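Local coordinates for L protein (CAS virus, PDB 5MV0), which probably serves as the viral polymerase and, through its N-terminal domain, as the cap-snatching endonuclease that takes capped fragments from host RNA to prime viral transcription, at residues L57-N62 with T98-E103; I78-Q83 with E128-H133; Y90-A95 with E134-N139; T118-K123 with I140-E145. All coordinates share one frame; numbering follows the deposited sequence. Where two conformers were deposited one is given.

Contact 1: residues L57-N62 with T98-E103; sequences LGIIHN and TIIVLE
L102 meets both L57 and I59 in a small apolar cluster at the end of helix 34-57. The domain belongs to the PD-(D/E)XK nuclease clan, and here its long helix gives way, through a turn, to edge strand 60-61 of the sheet. Strand 60-61 and strand 98-106 are not neighbours in that sheet. Strand 89-93 lies between them, so side chains alone make this contact.

The side chain of L102 can be followed outward. Its CB lies 3.6 Å from CD1 of I59, the closest approach of the two segments. At CG the chain forks. CG is turned anti to the backbone N (chi1 163°), and the two methyls then take different partners. CD2 remains beside the I59 tip, with 4.2 Å between L102 CD2 and I59 CD1. CD1 goes to the other leucine, where L102 CD1 and L57 CD1 are 3.8 Å apart. The L102 and I59 side chains cross at about a right angle. C53 and C54 of helix 34-57 also touch L102, so the strand residue is held against the last turns of the helix.

G58 has a positive phi (69°) and ends this helix in a Schellman motif. The turn separates L57 from I59, yet both direct their CB toward the strand. The other branch of I59 makes a looser touch, with I59 CG2 and I100 CG2 4.3 Å apart.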
loop_
_atom_site.group_PDB
_atom_site.type_symbol
_atom_site.label_atom_id
_atom_site.label_comp_id
_atom_site.label_asym_id
_atom_site.label_seq_id
_atom_site.Cartn_x
_atom_site.Cartn_y
_atom_site.Cartn_z
ATOM N N LEU B 57 -1.921 -19.829 8.336
ATOM C CA LEU B 57 -2.409 -20.512 9.524
ATOM C C LEU B 57 -3.753 -19.984 10.013
ATOM O O LEU B 57 -4.323 -20.560 10.945
ATOM C CB LEU B 57 -1.378 -20.398 10.650
ATOM C CG LEU B 57 -0.037 -21.102 10.457
ATOM C CD1 LEU B 57 0.993 -20.564 11.457
ATOM C CD2 LEU B 57 -0.193 -22.614 10.611
ATOM N N GLY B 58 -4.264 -18.909 9.419
ATOM C CA GLY B 58 -5.523 -18.338 9.857
ATOM C C GLY B 58 -5.504 -17.685 11.224
ATOM O O GLY B 58 -6.536 -17.666 11.904
ATOM N N ILE B 59 -4.370 -17.123 11.642
ATOM C CA ILE B 59 -4.248 -16.511 12.961
ATOM C C ILE B 59 -3.942 -15.021 12.809
ATOM O O ILE B 59 -3.697 -14.521 11.714
ATOM C CB ILE B 59 -3.173 -17.203 13.818
ATOM C CG1 ILE B 59 -1.792 -16.950 13.230
ATOM C CG2 ILE B 59 -3.425 -18.714 13.890
ATOM C CD1 ILE B 59 -0.683 -17.538 14.070
ATOM N N ILE B 60 -3.945 -14.325 13.939
ATOM C CA ILE B 60 -3.740 -12.878 13.979
ATOM C C ILE B 60 -2.251 -12.570 13.920
ATOM O O ILE B 60 -1.462 -13.124 14.689
ATOM C CB ILE B 60 -4.367 -12.286 15.251
ATOM C CG1 ILE B 60 -5.884 -12.491 15.246
ATOM C CG2 ILE B 60 -4.006 -10.812 15.422
ATOM C CD1 ILE B 60 -6.488 -12.343 16.621
ATOM N N HIS B 61 -1.864 -11.677 13.014
ATOM C CA HIS B 61 -0.506 -11.138 13.023
ATOM C C HIS B 61 -0.383 -10.118 14.147
ATOM O O HIS B 61 -1.135 -9.136 14.190
ATOM C CB HIS B 61 -0.185 -10.495 11.679
ATOM C CG HIS B 61 1.245 -10.080 11.521
ATOM N ND1 HIS B 61 1.636 -9.112 10.616
ATOM C CD2 HIS B 61 2.378 -10.514 12.122
ATOM C CE1 HIS B 61 2.947 -8.957 10.681
ATOM N NE2 HIS B 61 3.423 -9.799 11.583
ATOM N N ASN B 62 0.573 -10.337 15.046
ATOM C CA ASN B 62 0.633 -9.610 16.321
ATOM C C ASN B 62 1.388 -8.280 16.184
ATOM O O ASN B 62 2.390 -8.028 16.857
ATOM C CB ASN B 62 1.270 -10.500 17.384
ATOM C CG ASN B 62 1.300 -9.859 18.756
ATOM O OD1 ASN B 62 0.560 -8.911 19.033
ATOM N ND2 ASN B 62 2.149 -10.384 19.634
ATOM N N THR B 98 -8.629 -23.438 22.749
ATOM C CA THR B 98 -7.312 -23.615 22.153
ATOM C C THR B 98 -6.668 -22.255 21.923
ATOM O O THR B 98 -7.330 -21.321 21.454
ATOM C CB THR B 98 -7.399 -24.386 20.832
ATOM O OG1 THR B 98 -7.995 -25.670 21.060
ATOM C CG2 THR B 98 -6.009 -24.587 20.239
ATOM N N ILE B 99 -5.393 -22.145 22.284
ATOM C CA ILE B 99 -4.559 -20.995 21.957
ATOM C C ILE B 99 -3.474 -21.471 21.004
ATOM O O ILE B 99 -2.863 -22.520 21.232
ATOM C CB ILE B 99 -3.937 -20.368 23.217
ATOM C CG1 ILE B 99 -5.035 -19.770 24.105
ATOM C CG2 ILE B 99 -2.883 -19.320 22.833
ATOM C CD1 ILE B 99 -4.584 -19.497 25.535
ATOM N N ILE B 100 -3.249 -20.716 19.930
ATOM C CA ILE B 100 -2.145 -20.966 19.011
ATOM C C ILE B 100 -1.189 -19.779 19.084
ATOM O O ILE B 100 -1.629 -18.627 19.178
ATOM C CB ILE B 100 -2.659 -21.187 17.576
ATOM C CG1 ILE B 100 -3.638 -22.372 17.534
ATOM C CG2 ILE B 100 -1.507 -21.420 16.625
ATOM C CD1 ILE B 100 -4.407 -22.489 16.236
ATOM N N VAL B 101 0.113 -20.056 19.082
ATOM C CA VAL B 101 1.126 -19.014 18.943
ATOM C C VAL B 101 2.094 -19.417 17.841
ATOM O O VAL B 101 2.404 -20.597 17.650
ATOM C CB VAL B 101 1.894 -18.728 20.252
ATOM C CG1 VAL B 101 0.991 -18.075 21.293
ATOM C CG2 VAL B 101 2.547 -20.007 20.788
ATOM N N LEU B 102 2.576 -18.415 17.109
ATOM C CA LEU B 102 3.457 -18.616 15.974
ATOM C C LEU B 102 4.772 -17.889 16.209
ATOM O O LEU B 102 4.781 -16.732 16.650
ATOM C CB LEU B 102 2.804 -18.105 14.677
ATOM C CG LEU B 102 3.780 -17.896 13.515
ATOM C CD1 LEU B 102 4.238 -19.237 12.961
ATOM C CD2 LEU B 102 3.147 -17.026 12.435
ATOM N N GLU B 103 5.876 -18.572 15.917
ATOM C CA GLU B 103 7.201 -17.963 15.807
ATOM C C GLU B 103 7.701 -18.245 14.398
ATOM O O GLU B 103 7.923 -19.406 14.034
ATOM C CB GLU B 103 8.168 -18.517 16.852
ATOM C CG GLU B 103 7.778 -18.227 18.308
ATOM C CD GLU B 103 7.948 -16.762 18.683
ATOM O OE1 GLU B 103 8.543 -16.000 17.884
ATOM O OE2 GLU B 103 7.485 -16.372 19.775
#

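Contact 2: residues I78-Q83 with E128-H133; sequences IHPTFQ and EDHLKH
F82 drives the rim of its ring into the imidazole of H130, and this is the tight part of the contact. F82 CE1 sits over one face of the histidine, 3.7 Å from H130 CG. The next ring atom, F82 CZ, is equally close to H130 CB, which lies in the plane of the phenyl ring. The two planes stand at 82°, with centroids 5.4 Å apart. The inner side is apolar too: L131 reaches F82 CZ with its CD2 at 4.3 Å. Both F82 and L131 are buried, and I72 of helix 68-73 packs against both.

The outer side is looser. P80 and H130 are exposed, and P80 CG comes obliquely to the imidazole, 4.0 Å from H130 CD2. H130 ND1 is hydrogen-bonded to G126 O, four residues earlier, just before the helix, which helps fix the rotation of the ring.

The loop is braced from within. H79 ND1 donates to P80 O at 2.6 Å, coming from above the carbonyl plane. That same oxygen lies over one face of the F82 ring, toward its rim. Across the contact, F82 and H130 form a T-shaped (edge-to-face) aromatic pair that joins the loop before strand 89-93 to helix 127-133.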
loop_
_atom_site.group_PDB
_atom_site.type_symbol
_atom_site.label_atom_id
_atom_site.label_comp_id
_atom_site.label_asym_id
_atom_site.label_seq_id
_atom_site.Cartn_x
_atom_site.Cartn_y
_atom_site.Cartn_z
ATOM N N ILE B 78 -7.357 -15.199 35.201
ATOM C CA ILE B 78 -6.512 -15.461 36.363
ATOM C C ILE B 78 -5.437 -16.460 35.965
ATOM O O ILE B 78 -5.748 -17.599 35.598
ATOM C CB ILE B 78 -7.315 -15.994 37.559
ATOM C CG1 ILE B 78 -8.334 -14.964 38.041
ATOM C CG2 ILE B 78 -6.365 -16.381 38.684
ATOM C CD1 ILE B 78 -9.720 -15.151 37.449
ATOM N N HIS B 79 -4.175 -16.048 36.070
ATOM C CA HIS B 79 -3.082 -16.957 35.750
ATOM C C HIS B 79 -1.780 -16.420 36.332
ATOM O O HIS B 79 -1.662 -15.210 36.562
ATOM C CB HIS B 79 -2.977 -17.154 34.233
ATOM C CG HIS B 79 -2.509 -15.942 33.489
ATOM N ND1 HIS B 79 -1.176 -15.603 33.386
ATOM C CD2 HIS B 79 -3.193 -14.999 32.796
ATOM C CE1 HIS B 79 -1.060 -14.496 32.673
ATOM N NE2 HIS B 79 -2.269 -14.113 32.298
ATOM N N PRO B 80 -0.793 -17.273 36.600
ATOM C CA PRO B 80 0.493 -16.772 37.085
ATOM C C PRO B 80 1.219 -15.993 35.998
ATOM O O PRO B 80 0.948 -16.135 34.805
ATOM C CB PRO B 80 1.255 -18.047 37.444
ATOM C CG PRO B 80 0.718 -19.051 36.480
ATOM C CD PRO B 80 -0.751 -18.728 36.366
ATOM N N THR B 81 2.152 -15.155 36.439
ATOM C CA THR B 81 2.972 -14.369 35.527
ATOM C C THR B 81 3.938 -15.296 34.797
ATOM O O THR B 81 4.746 -15.984 35.431
ATOM C CB THR B 81 3.735 -13.289 36.300
ATOM O OG1 THR B 81 2.805 -12.363 36.877
ATOM C CG2 THR B 81 4.715 -12.525 35.390
ATOM N N PHE B 82 3.841 -15.340 33.473
ATOM C CA PHE B 82 4.778 -16.118 32.681
ATOM C C PHE B 82 5.957 -15.256 32.251
ATOM O O PHE B 82 5.981 -14.037 32.441
ATOM C CB PHE B 82 4.093 -16.721 31.456
ATOM C CG PHE B 82 3.025 -17.715 31.792
ATOM C CD1 PHE B 82 3.363 -18.965 32.282
ATOM C CD2 PHE B 82 1.690 -17.404 31.628
ATOM C CE1 PHE B 82 2.381 -19.890 32.602
ATOM C CE2 PHE B 82 0.703 -18.320 31.952
ATOM C CZ PHE B 82 1.054 -19.568 32.438
ATOM N N GLN B 83 6.948 -15.911 31.663
ATOM C CA GLN B 83 8.050 -15.176 31.065
ATOM C C GLN B 83 7.512 -14.225 29.996
ATOM O O GLN B 83 6.440 -14.439 29.419
ATOM C CB GLN B 83 9.065 -16.138 30.458
ATOM C CG GLN B 83 8.471 -17.109 29.440
ATOM C CD GLN B 83 7.992 -18.415 30.073
ATOM O OE1 GLN B 83 7.363 -18.416 31.131
ATOM N NE2 GLN B 83 8.296 -19.534 29.422
ATOM N N GLU B 128 2.895 -24.545 28.240
ATOM C CA GLU B 128 1.896 -25.510 27.795
ATOM C C GLU B 128 1.341 -26.303 28.973
ATOM O O GLU B 128 0.128 -26.513 29.072
ATOM C CB GLU B 128 2.487 -26.455 26.745
ATOM C CG GLU B 128 1.429 -27.325 26.078
ATOM C CD GLU B 128 2.003 -28.360 25.102
ATOM O OE1 GLU B 128 3.223 -28.613 25.135
ATOM O OE2 GLU B 128 1.222 -28.930 24.311
ATOM N N ASP B 129 2.218 -26.740 29.880
ATOM C CA ASP B 129 1.773 -27.485 31.055
ATOM C C ASP B 129 0.744 -26.704 31.852
ATOM O O ASP B 129 -0.266 -27.265 32.290
ATOM C CB ASP B 129 2.964 -27.838 31.939
ATOM C CG ASP B 129 3.828 -28.927 31.341
ATOM O OD1 ASP B 129 3.316 -29.692 30.494
ATOM O OD2 ASP B 129 5.017 -29.018 31.717
ATOM N N HIS B 130 0.979 -25.405 32.054
ATOM C CA HIS B 130 0.035 -24.607 32.832
ATOM C C HIS B 130 -1.317 -24.526 32.145
ATOM O O HIS B 130 -2.360 -24.591 32.804
ATOM C CB HIS B 130 0.595 -23.208 33.082
ATOM C CG HIS B 130 1.566 -23.146 34.217
ATOM N ND1 HIS B 130 2.902 -23.455 34.073
ATOM C CD2 HIS B 130 1.392 -22.830 35.521
ATOM C CE1 HIS B 130 3.510 -23.327 35.239
ATOM N NE2 HIS B 130 2.617 -22.946 36.133
ATOM N N LEU B 131 -1.326 -24.394 30.818
ATOM C CA LEU B 131 -2.592 -24.254 30.115
ATOM C C LEU B 131 -3.326 -25.587 30.031
ATOM O O LEU B 131 -4.548 -25.638 30.196
ATOM C CB LEU B 131 -2.358 -23.672 28.716
ATOM C CG LEU B 131 -2.227 -22.143 28.617
ATOM C CD1 LEU B 131 -3.400 -21.483 29.284
ATOM C CD2 LEU B 131 -0.963 -21.645 29.244
ATOM N N LYS B 132 -2.608 -26.676 29.760
ATOM C CA LYS B 132 -3.280 -27.972 29.717
ATOM C C LYS B 132 -3.878 -28.319 31.074
ATOM O O LYS B 132 -4.950 -28.928 31.147
ATOM C CB LYS B 132 -2.309 -29.063 29.264
ATOM C CG LYS B 132 -1.840 -28.937 27.823
ATOM C CD LYS B 132 -0.778 -29.980 27.493
ATOM C CE LYS B 132 -1.388 -31.347 27.276
ATOM N NZ LYS B 132 -2.238 -31.369 26.042
ATOM N N HIS B 133 -3.213 -27.903 32.152
ATOM C CA HIS B 133 -3.754 -28.093 33.493
ATOM C C HIS B 133 -5.138 -27.470 33.631
ATOM O O HIS B 133 -5.958 -27.949 34.420
ATOM C CB HIS B 133 -2.786 -27.496 34.514
ATOM C CG HIS B 133 -3.056 -27.914 35.925
ATOM N ND1 HIS B 133 -3.959 -27.263 36.739
ATOM C CD2 HIS B 133 -2.545 -28.927 36.664
ATOM C CE1 HIS B 133 -3.990 -27.856 37.919
ATOM N NE2 HIS B 133 -3.143 -28.869 37.900
#

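Contact 3: residues Y90-A95 with E134-N139; sequences YTIDRA and EGWLFN
W136 brings the far end of its indole, atoms CZ3 and CH2, to I92, D93 and R94. The methyl I92 CG2 comes obliquely to the six-membered ring, 4.0 Å from W136 CZ3. The backbone oxygen D93 O is 4.1 Å from the same W136 CZ3. R94 adds its CA and CG, each 4.3 Å from W136 CH2.

The next shell sets these groups. I92 CG2 also lies over the centre of the R94 guanidinium, 4.1 Å above its plane, so one methyl serves two flat groups. R94 NH2 is held by R74 O, and D93 OD1 accepts from N96 N. On the other side, G135 has a positive phi (85°) and closes helix 127-133 in a Schellman motif, with W136 N bonded to L131 O. That turn delivers the indole to the sheet.

Strand 98-106 runs between strands 89-93 and 137-145. From the loop before strand 137-145, W136 reaches strand 89-93 past the start of strand 98-106, beside M97 in the turn that leads into it.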
loop_
_atom_site.group_PDB
_atom_site.type_symbol
_atom_site.label_atom_id
_atom_site.label_comp_id
_atom_site.label_asym_id
_atom_site.label_seq_id
_atom_site.Cartn_x
_atom_site.Cartn_y
_atom_site.Cartn_z
ATOM N N TYR B 90 -0.879 -15.107 16.859
ATOM C CA TYR B 90 -1.632 -15.868 17.849
ATOM C C TYR B 90 -3.093 -15.922 17.437
ATOM O O TYR B 90 -3.558 -15.130 16.613
ATOM C CB TYR B 90 -1.520 -15.251 19.246
ATOM C CG TYR B 90 -2.292 -13.958 19.374
ATOM C CD1 TYR B 90 -3.579 -13.939 19.910
ATOM C CD2 TYR B 90 -1.742 -12.754 18.943
ATOM C CE1 TYR B 90 -4.296 -12.754 20.015
ATOM C CE2 TYR B 90 -2.447 -11.565 19.054
ATOM C CZ TYR B 90 -3.725 -11.573 19.590
ATOM O OH TYR B 90 -4.430 -10.399 19.696
ATOM N N THR B 91 -3.816 -16.860 18.038
ATOM C CA THR B 91 -5.268 -16.789 18.033
ATOM C C THR B 91 -5.792 -17.514 19.266
ATOM O O THR B 91 -5.155 -18.437 19.782
ATOM C CB THR B 91 -5.877 -17.370 16.747
ATOM O OG1 THR B 91 -7.245 -16.950 16.644
ATOM C CG2 THR B 91 -5.809 -18.892 16.738
ATOM N N ILE B 92 -6.936 -17.048 19.762
ATOM C CA ILE B 92 -7.641 -17.672 20.876
ATOM C C ILE B 92 -8.956 -18.213 20.342
ATOM O O ILE B 92 -9.839 -17.446 19.931
ATOM C CB ILE B 92 -7.878 -16.689 22.025
ATOM C CG1 ILE B 92 -6.540 -16.157 22.523
ATOM C CG2 ILE B 92 -8.665 -17.373 23.150
ATOM C CD1 ILE B 92 -6.667 -14.943 23.368
ATOM N N ASP B 93 -9.086 -19.532 20.343
ATOM C CA ASP B 93 -10.315 -20.206 19.938
ATOM C C ASP B 93 -11.041 -20.607 21.218
ATOM O O ASP B 93 -10.737 -21.641 21.817
ATOM C CB ASP B 93 -9.994 -21.409 19.062
ATOM C CG ASP B 93 -11.234 -22.081 18.505
ATOM O OD1 ASP B 93 -12.356 -21.781 18.966
ATOM O OD2 ASP B 93 -11.075 -22.934 17.606
ATOM N N ARG B 94 -11.988 -19.777 21.655
ATOM C CA ARG B 94 -12.699 -20.085 22.892
ATOM C C ARG B 94 -13.678 -21.231 22.700
ATOM O O ARG B 94 -14.016 -21.922 23.668
ATOM C CB ARG B 94 -13.417 -18.843 23.416
ATOM C CG ARG B 94 -12.450 -17.741 23.771
ATOM C CD ARG B 94 -13.113 -16.552 24.421
ATOM N NE ARG B 94 -12.125 -15.504 24.665
ATOM C CZ ARG B 94 -11.715 -14.637 23.744
ATOM N NH1 ARG B 94 -12.213 -14.681 22.512
ATOM N NH2 ARG B 94 -10.802 -13.724 24.052
ATOM N N ALA B 95 -14.140 -21.442 21.466
ATOM C CA ALA B 95 -14.995 -22.588 21.179
ATOM C C ALA B 95 -14.264 -23.895 21.460
ATOM O O ALA B 95 -14.779 -24.770 22.164
ATOM C CB ALA B 95 -15.465 -22.537 19.726
ATOM N N GLU B 134 -5.421 -26.414 32.870
ATOM C CA GLU B 134 -6.720 -25.758 32.906
ATOM C C GLU B 134 -7.672 -26.284 31.844
ATOM O O GLU B 134 -8.745 -25.703 31.650
ATOM C CB GLU B 134 -6.549 -24.242 32.743
ATOM C CG GLU B 134 -5.651 -23.603 33.785
ATOM C CD GLU B 134 -6.140 -23.844 35.208
ATOM O OE1 GLU B 134 -7.351 -23.662 35.468
ATOM O OE2 GLU B 134 -5.312 -24.216 36.065
ATOM N N GLY B 135 -7.305 -27.355 31.144
ATOM C CA GLY B 135 -8.176 -27.901 30.120
ATOM C C GLY B 135 -8.052 -27.249 28.759
ATOM O O GLY B 135 -8.854 -27.550 27.869
ATOM N N TRP B 136 -7.082 -26.360 28.575
ATOM C CA TRP B 136 -6.857 -25.681 27.306
ATOM C C TRP B 136 -5.763 -26.383 26.508
ATOM O O TRP B 136 -4.893 -27.062 27.058
ATOM C CB TRP B 136 -6.458 -24.218 27.539
ATOM C CG TRP B 136 -7.607 -23.311 27.865
ATOM C CD1 TRP B 136 -8.325 -23.270 29.031
ATOM C CD2 TRP B 136 -8.156 -22.296 27.021
ATOM N NE1 TRP B 136 -9.294 -22.300 28.956
ATOM C CE2 TRP B 136 -9.209 -21.684 27.734
ATOM C CE3 TRP B 136 -7.858 -21.843 25.731
ATOM C CZ2 TRP B 136 -9.962 -20.647 27.200
ATOM C CZ3 TRP B 136 -8.611 -20.817 25.198
ATOM C CH2 TRP B 136 -9.656 -20.230 25.932
ATOM N N LEU B 137 -5.819 -26.208 25.194
ATOM C CA LEU B 137 -4.714 -26.569 24.319
ATOM C C LEU B 137 -3.862 -25.331 24.047
ATOM O O LEU B 137 -4.381 -24.222 23.902
ATOM C CB LEU B 137 -5.222 -27.165 23.001
ATOM C CG LEU B 137 -5.261 -28.692 22.845
ATOM C CD1 LEU B 137 -5.774 -29.379 24.097
ATOM C CD2 LEU B 137 -6.099 -29.092 21.635
ATOM N N PHE B 138 -2.551 -25.523 23.998
ATOM C CA PHE B 138 -1.606 -24.447 23.717
ATOM C C PHE B 138 -0.660 -24.979 22.646
ATOM O O PHE B 138 0.250 -25.755 22.939
ATOM C CB PHE B 138 -0.862 -24.017 24.977
ATOM C CG PHE B 138 0.058 -22.841 24.767
ATOM C CD1 PHE B 138 -0.453 -21.566 24.600
ATOM C CD2 PHE B 138 1.428 -23.018 24.739
ATOM C CE1 PHE B 138 0.389 -20.480 24.404
ATOM C CE2 PHE B 138 2.276 -21.940 24.552
ATOM C CZ PHE B 138 1.751 -20.666 24.385
ATOM N N ASN B 139 -0.882 -24.575 21.402
ATOM C CA ASN B 139 -0.127 -25.098 20.272
ATOM C C ASN B 139 0.894 -24.056 19.824
ATOM O O ASN B 139 0.533 -22.970 19.354
ATOM C CB ASN B 139 -1.072 -25.500 19.142
ATOM C CG ASN B 139 -2.013 -26.630 19.550
ATOM O OD1 ASN B 139 -1.744 -27.367 20.504
ATOM N ND2 ASN B 139 -3.113 -26.774 18.821
#

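Contact 4: residues T118-K123 with I140-E145; sequences TSDKLK and IIVISE. With PO4 (phosphate ion), chain H.
K121, V142 and I140 carry most of the buried surface, with the lysine slanting across the start of the strand, from V142 back to I140. K121 CB begins beside the valine, 4.3 Å from V142 CG2. From there CG, CD and CE run nearly straight, with chi2 and chi3 both close to anti. Chi4 (-50°) then bends the end of the chain, leaving K121 NZ 4.4 Å from I140 CD1. The lysine is exposed, so its aliphatic part flanks the apolar strand residues from the solvent side.

V142 presents both methyls to the helix. CG2 faces K121, and V142 CG1 is 3.9 Å from D120 CB. I117, one turn earlier in the helix, packs on V142 as well. The axes of helix 118-122 and strand 140-145 are 8.8 Å apart and nearly antiparallel, at 161°. The helix belongs to the beta-alpha-beta crossover that joins parallel neighbours 98-106 and 137-145, and it lies on the sheet.

The carboxylate of D120 has its own partners. OD1 forms a salt bridge with K116 NZ. A water lies 2.8 Å from D120 OD2 and 3.0 Å from I143 O, between helix and strand. S119 points to a phosphate ion, probably from the crystallisation liquor. S119 OG is 3.0 Å from phosphate O4, although K116 O competes for its proton. The phosphate is also bound by S67, N69 and H84 of the second subunit.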
loop_
_atom_site.group_PDB
_atom_site.type_symbol
_atom_site.label_atom_id
_atom_site.label_comp_id
_atom_site.label_asym_id
_atom_site.label_seq_id
_atom_site.Cartn_x
_atom_site.Cartn_y
_atom_site.Cartn_z
ATOM N N THR B 118 14.888 -24.199 17.660
ATOM C CA THR B 118 15.131 -24.603 19.044
ATOM C C THR B 118 15.108 -23.400 19.977
ATOM O O THR B 118 14.466 -23.431 21.030
ATOM C CB THR B 118 16.469 -25.332 19.151
ATOM O OG1 THR B 118 16.433 -26.510 18.340
ATOM C CG2 THR B 118 16.743 -25.729 20.593
ATOM N N SER B 119 15.810 -22.326 19.604
ATOM C CA SER B 119 15.822 -21.138 20.449
ATOM C C SER B 119 14.421 -20.566 20.620
ATOM O O SER B 119 14.062 -20.111 21.710
ATOM C CB SER B 119 16.753 -20.081 19.861
ATOM O OG SER B 119 16.202 -19.580 18.654
ATOM N N ASP B 120 13.611 -20.579 19.554
ATOM C CA ASP B 120 12.272 -20.001 19.642
ATOM C C ASP B 120 11.352 -20.852 20.512
ATOM O O ASP B 120 10.601 -20.327 21.343
ATOM C CB ASP B 120 11.668 -19.835 18.248
ATOM C CG ASP B 120 12.139 -18.571 17.547
ATOM O OD1 ASP B 120 12.910 -17.778 18.153
ATOM O OD2 ASP B 120 11.693 -18.357 16.394
ATOM N N LYS B 121 11.385 -22.171 20.331
ATOM C CA LYS B 121 10.508 -23.016 21.132
ATOM C C LYS B 121 10.917 -23.008 22.600
ATOM O O LYS B 121 10.062 -23.131 23.478
ATOM C CB LYS B 121 10.496 -24.446 20.589
ATOM C CG LYS B 121 9.251 -25.210 21.020
ATOM C CD LYS B 121 9.035 -26.480 20.217
ATOM C CE LYS B 121 7.678 -27.094 20.552
ATOM N NZ LYS B 121 7.471 -27.234 22.023
ATOM N N LEU B 122 12.206 -22.835 22.891
ATOM C CA LEU B 122 12.647 -22.865 24.282
ATOM C C LEU B 122 12.124 -21.682 25.089
ATOM O O LEU B 122 12.067 -21.770 26.320
ATOM C CB LEU B 122 14.171 -22.905 24.350
ATOM C CG LEU B 122 14.819 -24.284 24.157
ATOM C CD1 LEU B 122 16.333 -24.151 24.072
ATOM C CD2 LEU B 122 14.422 -25.240 25.288
ATOM N N LYS B 123 11.748 -20.579 24.432
ATOM C CA LYS B 123 11.178 -19.449 25.164
ATOM C C LYS B 123 9.964 -19.869 25.977
ATOM O O LYS B 123 9.682 -19.276 27.023
ATOM C CB LYS B 123 10.759 -18.325 24.208
ATOM C CG LYS B 123 11.840 -17.774 23.298
ATOM C CD LYS B 123 11.344 -16.475 22.619
ATOM C CE LYS B 123 10.094 -16.717 21.784
ATOM N NZ LYS B 123 9.711 -15.482 21.019
ATOM N N ILE B 140 2.171 -24.397 19.969
ATOM C CA ILE B 140 3.276 -23.521 19.597
ATOM C C ILE B 140 3.736 -23.943 18.213
ATOM O O ILE B 140 4.285 -25.034 18.042
ATOM C CB ILE B 140 4.430 -23.602 20.601
ATOM C CG1 ILE B 140 3.940 -23.287 22.008
ATOM C CG2 ILE B 140 5.574 -22.665 20.191
ATOM C CD1 ILE B 140 4.836 -23.866 23.094
ATOM N N ILE B 141 3.512 -23.090 17.220
ATOM C CA ILE B 141 3.946 -23.353 15.855
ATOM C C ILE B 141 5.203 -22.533 15.600
ATOM O O ILE B 141 5.198 -21.304 15.739
ATOM C CB ILE B 141 2.835 -23.028 14.843
ATOM C CG1 ILE B 141 1.580 -23.829 15.201
ATOM C CG2 ILE B 141 3.294 -23.352 13.417
ATOM C CD1 ILE B 141 0.377 -23.582 14.298
ATOM N N VAL B 142 6.288 -23.211 15.248
ATOM C CA VAL B 142 7.583 -22.582 15.028
ATOM C C VAL B 142 8.022 -22.935 13.616
ATOM O O VAL B 142 8.196 -24.116 13.290
ATOM C CB VAL B 142 8.617 -23.033 16.074
ATOM C CG1 VAL B 142 9.959 -22.335 15.865
ATOM C CG2 VAL B 142 8.085 -22.762 17.473
ATOM N N ILE B 143 8.181 -21.917 12.775
ATOM C CA ILE B 143 8.514 -22.083 11.365
ATOM C C ILE B 143 9.788 -21.306 11.079
ATOM O O ILE B 143 9.872 -20.112 11.386
ATOM C CB ILE B 143 7.369 -21.591 10.459
ATOM C CG1 ILE B 143 6.146 -22.494 10.577
ATOM C CG2 ILE B 143 7.809 -21.471 8.987
ATOM C CD1 ILE B 143 4.909 -21.859 9.927
ATOM N N SER B 144 10.776 -21.973 10.487
ATOM C CA SER B 144 11.982 -21.301 10.018
ATOM C C SER B 144 12.316 -21.822 8.630
ATOM O O SER B 144 12.630 -23.006 8.468
ATOM C CB SER B 144 13.158 -21.515 10.974
ATOM O OG SER B 144 14.251 -20.693 10.607
ATOM N N GLU B 145 12.275 -20.939 7.636
ATOM C CA GLU B 145 12.325 -21.335 6.236
ATOM C C GLU B 145 13.434 -20.602 5.498
ATOM O O GLU B 145 13.918 -19.555 5.936
ATOM C CB GLU B 145 10.960 -21.099 5.574
ATOM C CG GLU B 145 9.989 -22.153 6.043
ATOM C CD GLU B 145 8.565 -21.894 5.647
ATOM O OE1 GLU B 145 8.277 -20.817 5.078
ATOM O OE2 GLU B 145 7.729 -22.779 5.928
HETATM P P PO4 H . 19.026 -16.946 18.593
HETATM O O1 PO4 H . 19.889 -15.858 17.999
HETATM O O2 PO4 H . 19.855 -18.203 18.696
HETATM O O3 PO4 H . 18.563 -16.564 19.971
HETATM O O4 PO4 H . 17.827 -17.200 17.719
HETATM O O HOH W 1 11.407 -19.332 13.792
#

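How the contacts relate
From the N terminus, the chain opens contact 1 at 57-62, contact 2 at 78-83 and contact 3 at 90-95. Contact 1 closes at 98-103, before contact 4 opens at 118-123. Contacts 2, 3 and 4 then close in order, at 128-133, 134-139 and 140-145. Contacts 1 and 4 are in series, every other pair crosses, and none nests. Contacts 1 and 3 meet in the sheet, where T98 O and D93 N probably form a hydrogen bond between strands 98-106 and 89-93. Contact 2 ties the 78-83 loop to helix 127-133, and contact 4 ties helix 110-122 to strand 137-145. The E103-K123 salt bridge joins contacts 1 and 4. Contacts 2 and 4 both touch the second subunit.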